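Long-range contact in deferrochelatase (Vibrio cholerae, PDB 5DE0), which binds heme b and probably acts as a dye-decolorizing peroxidase, using this iron cofactor for oxidation chemistry: residues L191-P203 against E207-R219. Sequence-based numbering, arbitrary orientation.
With HEM (protoporphyrin IX containing Fe), chain F.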
loop_
_atom_site.group_PDB
_atom_site.type_symbol
_atom_site.label_atom_id
_atom_site.label_comp_id
_atom_site.label_asym_id
_atom_site.label_seq_id
_atom_site.Cartn_x
_atom_site.Cartn_y
_atom_site.Cartn_z
ATOM N N LEU B 191 -17.261 -18.178 -15.812
ATOM C CA LEU B 191 -16.726 -19.035 -14.756
ATOM C C LEU B 191 -16.028 -20.280 -15.298
ATOM O O LEU B 191 -14.880 -20.558 -14.948
ATOM C CB LEU B 191 -17.845 -19.454 -13.800
ATOM C CG LEU B 191 -17.453 -20.427 -12.688
ATOM C CD1 LEU B 191 -16.541 -19.741 -11.688
ATOM C CD2 LEU B 191 -18.686 -20.994 -12.002
ATOM N N ALA B 192 -16.727 -21.021 -16.151
ATOM C CA ALA B 192 -16.203 -22.266 -16.701
ATOM C C ALA B 192 -14.937 -22.025 -17.515
ATOM O O ALA B 192 -13.970 -22.776 -17.405
ATOM C CB ALA B 192 -17.257 -22.952 -17.554
ATOM N N ALA B 193 -14.953 -20.972 -18.329
ATOM C CA ALA B 193 -13.811 -20.621 -19.168
ATOM C C ALA B 193 -12.599 -20.231 -18.328
ATOM O O ALA B 193 -11.466 -20.603 -18.643
ATOM C CB ALA B 193 -14.183 -19.493 -20.117
ATOM N N GLN B 194 -12.844 -19.475 -17.261
ATOM C CA GLN B 194 -11.777 -19.060 -16.358
ATOM C C GLN B 194 -11.165 -20.267 -15.658
ATOM O O GLN B 194 -9.960 -20.312 -15.415
ATOM C CB GLN B 194 -12.299 -18.063 -15.322
ATOM C CG GLN B 194 -12.641 -16.689 -15.884
ATOM C CD GLN B 194 -12.887 -15.660 -14.792
ATOM O OE1 GLN B 194 -12.990 -16.001 -13.613
ATOM N NE2 GLN B 194 -12.977 -14.393 -15.180
ATOM N N GLU B 195 -12.004 -21.248 -15.343
ATOM C CA GLU B 195 -11.538 -22.469 -14.697
ATOM C C GLU B 195 -10.698 -23.305 -15.655
ATOM O O GLU B 195 -9.844 -24.081 -15.227
ATOM C CB GLU B 195 -12.718 -23.285 -14.173
ATOM C CG GLU B 195 -13.430 -22.639 -12.998
ATOM C CD GLU B 195 -14.615 -23.446 -12.518
ATOM O OE1 GLU B 195 -14.874 -24.521 -13.095
ATOM O OE2 GLU B 195 -15.286 -23.003 -11.563
ATOM N N LYS B 196 -10.941 -23.140 -16.951
ATOM C CA LYS B 196 -10.166 -23.846 -17.966
ATOM C C LYS B 196 -8.792 -23.206 -18.123
ATOM O O LYS B 196 -7.817 -23.883 -18.445
ATOM C CB LYS B 196 -10.901 -23.857 -19.311
ATOM C CG LYS B 196 -12.203 -24.647 -19.306
ATOM C CD LYS B 196 -11.981 -26.103 -18.914
ATOM C CE LYS B 196 -13.290 -26.878 -18.898
ATOM N NZ LYS B 196 -13.109 -28.286 -18.450
ATOM N N VAL B 197 -8.724 -21.898 -17.894
ATOM C CA VAL B 197 -7.461 -21.169 -17.951
ATOM C C VAL B 197 -6.573 -21.524 -16.759
ATOM O O VAL B 197 -5.385 -21.807 -16.914
ATOM C CB VAL B 197 -7.692 -19.642 -17.976
ATOM C CG1 VAL B 197 -6.368 -18.902 -17.857
ATOM C CG2 VAL B 197 -8.424 -19.235 -19.245
ATOM N N ILE B 198 -7.160 -21.508 -15.568
ATOM C CA ILE B 198 -6.424 -21.823 -14.348
ATOM C C ILE B 198 -6.164 -23.323 -14.227
ATOM O O ILE B 198 -5.025 -23.753 -14.028
ATOM C CB ILE B 198 -7.178 -21.332 -13.094
ATOM C CG1 ILE B 198 -7.275 -19.806 -13.093
ATOM C CG2 ILE B 198 -6.490 -21.814 -11.825
ATOM C CD1 ILE B 198 -5.933 -19.113 -13.046
ATOM N N GLY B 199 -7.225 -24.115 -14.350
ATOM C CA GLY B 199 -7.118 -25.557 -14.228
ATOM C C GLY B 199 -7.773 -26.066 -12.959
ATOM O O GLY B 199 -7.742 -27.262 -12.673
ATOM N N ARG B 200 -8.357 -25.149 -12.191
ATOM C CA ARG B 200 -9.074 -25.502 -10.969
ATOM C C ARG B 200 -10.403 -24.760 -10.876
ATOM O O ARG B 200 -10.616 -23.753 -11.553
ATOM C CB ARG B 200 -8.226 -25.196 -9.729
ATOM C CG ARG B 200 -6.912 -25.954 -9.658
ATOM C CD ARG B 200 -6.197 -25.694 -8.344
ATOM N NE ARG B 200 -6.785 -26.442 -7.239
ATOM C CZ ARG B 200 -6.363 -27.639 -6.847
ATOM N NH1 ARG B 200 -5.348 -28.223 -7.469
ATOM N NH2 ARG B 200 -6.954 -28.254 -5.830
ATOM N N THR B 201 -11.292 -25.264 -10.026
ATOM C CA THR B 201 -12.569 -24.614 -9.777
ATOM C C THR B 201 -12.327 -23.300 -9.040
ATOM O O THR B 201 -11.383 -23.186 -8.264
ATOM C CB THR B 201 -13.513 -25.515 -8.956
ATOM O OG1 THR B 201 -13.420 -26.864 -9.429
ATOM C CG2 THR B 201 -14.951 -25.045 -9.078
ATOM N N LYS B 202 -13.172 -22.307 -9.290
ATOM C CA LYS B 202 -12.966 -20.979 -8.716
ATOM C C LYS B 202 -13.431 -20.840 -7.256
ATOM O O LYS B 202 -12.676 -20.333 -6.427
ATOM C CB LYS B 202 -13.651 -19.919 -9.587
ATOM C CG LYS B 202 -13.313 -18.490 -9.211
ATOM C CD LYS B 202 -13.814 -17.513 -10.261
ATOM C CE LYS B 202 -13.377 -16.094 -9.946
ATOM N NZ LYS B 202 -13.719 -15.137 -11.033
ATOM N N PRO B 203 -14.660 -21.282 -6.924
ATOM C CA PRO B 203 -15.067 -21.056 -5.531
ATOM C C PRO B 203 -14.342 -21.929 -4.504
ATOM O O PRO B 203 -14.043 -21.435 -3.417
ATOM C CB PRO B 203 -16.563 -21.384 -5.548
ATOM C CG PRO B 203 -16.725 -22.326 -6.679
ATOM C CD PRO B 203 -15.760 -21.856 -7.721
ATOM N N GLU B 207 -9.326 -29.286 -8.123
ATOM C CA GLU B 207 -8.709 -29.546 -9.419
ATOM C C GLU B 207 -9.696 -30.179 -10.394
ATOM O O GLU B 207 -10.447 -31.085 -10.030
ATOM C CB GLU B 207 -7.483 -30.448 -9.258
ATOM C CG GLU B 207 -6.767 -30.751 -10.567
ATOM C CD GLU B 207 -5.590 -31.694 -10.394
ATOM O OE1 GLU B 207 -5.204 -31.961 -9.237
ATOM O OE2 GLU B 207 -5.053 -32.168 -11.416
ATOM N N LEU B 208 -9.696 -29.689 -11.630
ATOM C CA LEU B 208 -10.560 -30.230 -12.671
ATOM C C LEU B 208 -10.182 -31.671 -12.994
ATOM O O LEU B 208 -9.007 -32.036 -12.942
ATOM C CB LEU B 208 -10.482 -29.374 -13.936
ATOM C CG LEU B 208 -10.952 -27.925 -13.823
ATOM C CD1 LEU B 208 -10.856 -27.223 -15.170
ATOM C CD2 LEU B 208 -12.371 -27.859 -13.280
ATOM N N GLU B 209 -11.181 -32.482 -13.325
ATOM C CA GLU B 209 -10.948 -33.876 -13.683
ATOM C C GLU B 209 -10.105 -33.958 -14.952
ATOM O O GLU B 209 -9.216 -34.804 -15.074
ATOM C CB GLU B 209 -12.275 -34.615 -13.865
ATOM C CG GLU B 209 -12.120 -36.107 -14.130
ATOM C CD GLU B 209 -11.437 -36.847 -12.987
ATOM O OE1 GLU B 209 -11.531 -36.393 -11.826
ATOM O OE2 GLU B 209 -10.806 -37.891 -13.254
ATOM N N ASN B 210 -10.385 -33.062 -15.892
ATOM C CA ASN B 210 -9.588 -32.944 -17.105
ATOM C C ASN B 210 -8.854 -31.606 -17.131
ATOM O O ASN B 210 -9.397 -30.598 -17.584
ATOM C CB ASN B 210 -10.469 -33.099 -18.348
ATOM C CG ASN B 210 -9.663 -33.313 -19.619
ATOM O OD1 ASN B 210 -8.631 -32.676 -19.834
ATOM N ND2 ASN B 210 -10.132 -34.221 -20.467
ATOM N N VAL B 211 -7.621 -31.606 -16.635
ATOM C CA VAL B 211 -6.793 -30.406 -16.619
ATOM C C VAL B 211 -6.139 -30.177 -17.975
ATOM O O VAL B 211 -5.335 -30.996 -18.422
ATOM C CB VAL B 211 -5.694 -30.491 -15.541
ATOM C CG1 VAL B 211 -4.790 -29.266 -15.598
ATOM C CG2 VAL B 211 -6.313 -30.639 -14.163
ATOM N N PRO B 212 -6.485 -29.061 -18.638
ATOM C CA PRO B 212 -5.890 -28.726 -19.936
ATOM C C PRO B 212 -4.380 -28.587 -19.817
ATOM O O PRO B 212 -3.899 -28.086 -18.800
ATOM C CB PRO B 212 -6.541 -27.385 -20.294
ATOM C CG PRO B 212 -7.793 -27.339 -19.485
ATOM C CD PRO B 212 -7.469 -28.054 -18.209
ATOM N N ALA B 213 -3.646 -29.029 -20.831
ATOM C CA ALA B 213 -2.191 -28.962 -20.795
ATOM C C ALA B 213 -1.708 -27.515 -20.837
ATOM O O ALA B 213 -0.651 -27.190 -20.300
ATOM C CB ALA B 213 -1.596 -29.752 -21.942
ATOM N N ALA B 214 -2.495 -26.651 -21.471
ATOM C CA ALA B 214 -2.135 -25.246 -21.613
ATOM C C ALA B 214 -2.652 -24.409 -20.445
ATOM O O ALA B 214 -2.332 -23.225 -20.335
ATOM C CB ALA B 214 -2.660 -24.698 -22.930
ATOM N N SER B 215 -3.449 -25.021 -19.576
ATOM C CA SER B 215 -3.901 -24.341 -18.367
ATOM C C SER B 215 -2.712 -24.119 -17.443
ATOM O O SER B 215 -1.692 -24.797 -17.569
ATOM C CB SER B 215 -4.984 -25.147 -17.649
ATOM O OG SER B 215 -4.422 -26.251 -16.962
ATOM N N HIS B 216 -2.845 -23.179 -16.514
ATOM C CA HIS B 216 -1.730 -22.813 -15.646
ATOM C C HIS B 216 -1.218 -23.992 -14.821
ATOM O O HIS B 216 -0.017 -24.264 -14.799
ATOM C CB HIS B 216 -2.123 -21.671 -14.712
ATOM C CG HIS B 216 -0.979 -21.149 -13.904
ATOM N ND1 HIS B 216 0.121 -20.550 -14.476
ATOM C CD2 HIS B 216 -0.754 -21.154 -12.569
ATOM C CE1 HIS B 216 0.971 -20.198 -13.529
ATOM N NE2 HIS B 216 0.465 -20.554 -12.363
ATOM N N VAL B 217 -2.129 -24.682 -14.144
ATOM C CA VAL B 217 -1.766 -25.865 -13.373
ATOM C C VAL B 217 -1.193 -26.933 -14.301
ATOM O O VAL B 217 -0.241 -27.626 -13.949
ATOM C CB VAL B 217 -2.973 -26.429 -12.595
ATOM C CG1 VAL B 217 -2.611 -27.739 -11.908
ATOM C CG2 VAL B 217 -3.461 -25.410 -11.574
ATOM N N GLY B 218 -1.762 -27.045 -15.498
ATOM C CA GLY B 218 -1.250 -27.964 -16.498
ATOM C C GLY B 218 0.188 -27.655 -16.878
ATOM O O GLY B 218 0.950 -28.549 -17.248
ATOM N N ARG B 219 0.558 -26.381 -16.777
ATOM C CA ARG B 219 1.908 -25.937 -17.103
ATOM C C ARG B 219 2.887 -26.147 -15.949
ATOM O O ARG B 219 4.053 -26.470 -16.172
ATOM C CB ARG B 219 1.904 -24.459 -17.500
ATOM C CG ARG B 219 1.130 -24.123 -18.768
ATOM C CD ARG B 219 1.905 -24.484 -20.029
ATOM N NE ARG B 219 1.815 -25.906 -20.355
ATOM C CZ ARG B 219 2.401 -26.468 -21.406
ATOM N NH1 ARG B 219 3.123 -25.730 -22.239
ATOM N NH2 ARG B 219 2.266 -27.770 -21.625
HETATM C CHA HEM F . -0.768 -23.084 -8.554
HETATM C CHB HEM F . 3.826 -22.044 -9.714
HETATM C CHC HEM F . 2.453 -17.704 -11.430
HETATM C CHD HEM F . -1.930 -18.415 -9.482
HETATM C C1A HEM F . 0.596 -23.185 -8.721
HETATM C C2A HEM F . 1.421 -24.322 -8.364
HETATM C C3A HEM F . 2.687 -24.032 -8.682
HETATM C C4A HEM F . 2.709 -22.703 -9.253
HETATM C CMA HEM F . 3.922 -24.940 -8.486
HETATM C CAA HEM F . 0.915 -25.636 -7.729
HETATM C CBA HEM F . 0.864 -26.714 -8.811
HETATM C CGA HEM F . 0.221 -27.959 -8.265
HETATM O O1A HEM F . -1.033 -27.996 -8.179
HETATM O O2A HEM F . 0.965 -28.913 -7.924
HETATM C C1B HEM F . 3.837 -20.825 -10.352
HETATM C C2B HEM F . 4.961 -20.266 -11.070
HETATM C C3B HEM F . 4.605 -19.072 -11.544
HETATM C C4B HEM F . 3.223 -18.820 -11.152
HETATM C CMB HEM F . 6.346 -20.928 -11.250
HETATM C CAB HEM F . 5.561 -18.179 -12.366
HETATM C CBB HEM F . 5.215 -16.965 -12.791
HETATM C C1C HEM F . 1.151 -17.494 -11.025
HETATM C C2C HEM F . 0.365 -16.291 -11.237
HETATM C C3C HEM F . -0.850 -16.495 -10.692
HETATM C C4C HEM F . -0.863 -17.831 -10.129
HETATM C CMC HEM F . 0.893 -15.031 -11.962
HETATM C CAC HEM F . -2.090 -15.568 -10.622
HETATM C CBC HEM F . -2.187 -14.377 -11.220
HETATM C C1D HEM F . -2.075 -19.750 -9.165
HETATM C C2D HEM F . -3.328 -20.407 -8.871
HETATM C C3D HEM F . -2.965 -21.868 -8.578
HETATM C C4D HEM F . -1.529 -21.946 -8.725
HETATM C CMD HEM F . -4.738 -19.778 -8.854
HETATM C CAD HEM F . -3.935 -23.010 -8.212
HETATM C CBD HEM F . -4.171 -23.053 -6.707
HETATM C CGD HEM F . -2.889 -23.394 -5.994
HETATM O O1D HEM F . -2.213 -22.458 -5.495
HETATM O O2D HEM F . -2.541 -24.601 -5.919
HETATM N NA HEM F . 1.417 -22.216 -9.261
HETATM N NB HEM F . 2.795 -19.918 -10.423
HETATM N NC HEM F . 0.368 -18.409 -10.349
HETATM N ND HEM F . -1.049 -20.685 -9.069
HETATM FE FE HEM F . 0.841 -20.337 -9.848
#
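With CG anti to the backbone N (chi1 -174°), the His216 ring extends from its helix to the heme, while its backbone N binds Val197 O at 2.9 Å. His216 NE2 binds the heme iron at 2.5 Å as the axial ligand, and ND1 is hydrogen-bonded to Asp275, a histidine-aspartate pair familiar from heme peroxidases. The case illustrates how one helix end can anchor the start of another. Val217 N gives Ile198 O a nearly straight bond of 3.0 Å (175° at the hydrogen), so consecutive carbonyls at the end of helix 191-198 take consecutive N-H groups. Ser215 is the N-cap: its OG accepts from Gly218 N and donates to Pro212 O, while its CB rests 3.2 Å from Lys196 O. Gly199, with positive phi, turns the chain away from the helix, and Leu208 N donates a hydrogen bond to Gly199 O at 3.3 Å. The Leu208 side chain then lies over this turn, CD1 3.3 Å from Glu195 O. Arg200 runs out extended to put its CD 3.5 Å from heme CAD, and the bend at chi3 (77°) then turns the guanidinium so that Glu207 N lies over one face; NH2 forms a salt bridge with Glu150 and a hydrogen bond with Ser205 O. Helix 183-188 packs through Trp186 on the end of helix 191-198, and helix 257-266 through Met266 on the His216 side chain.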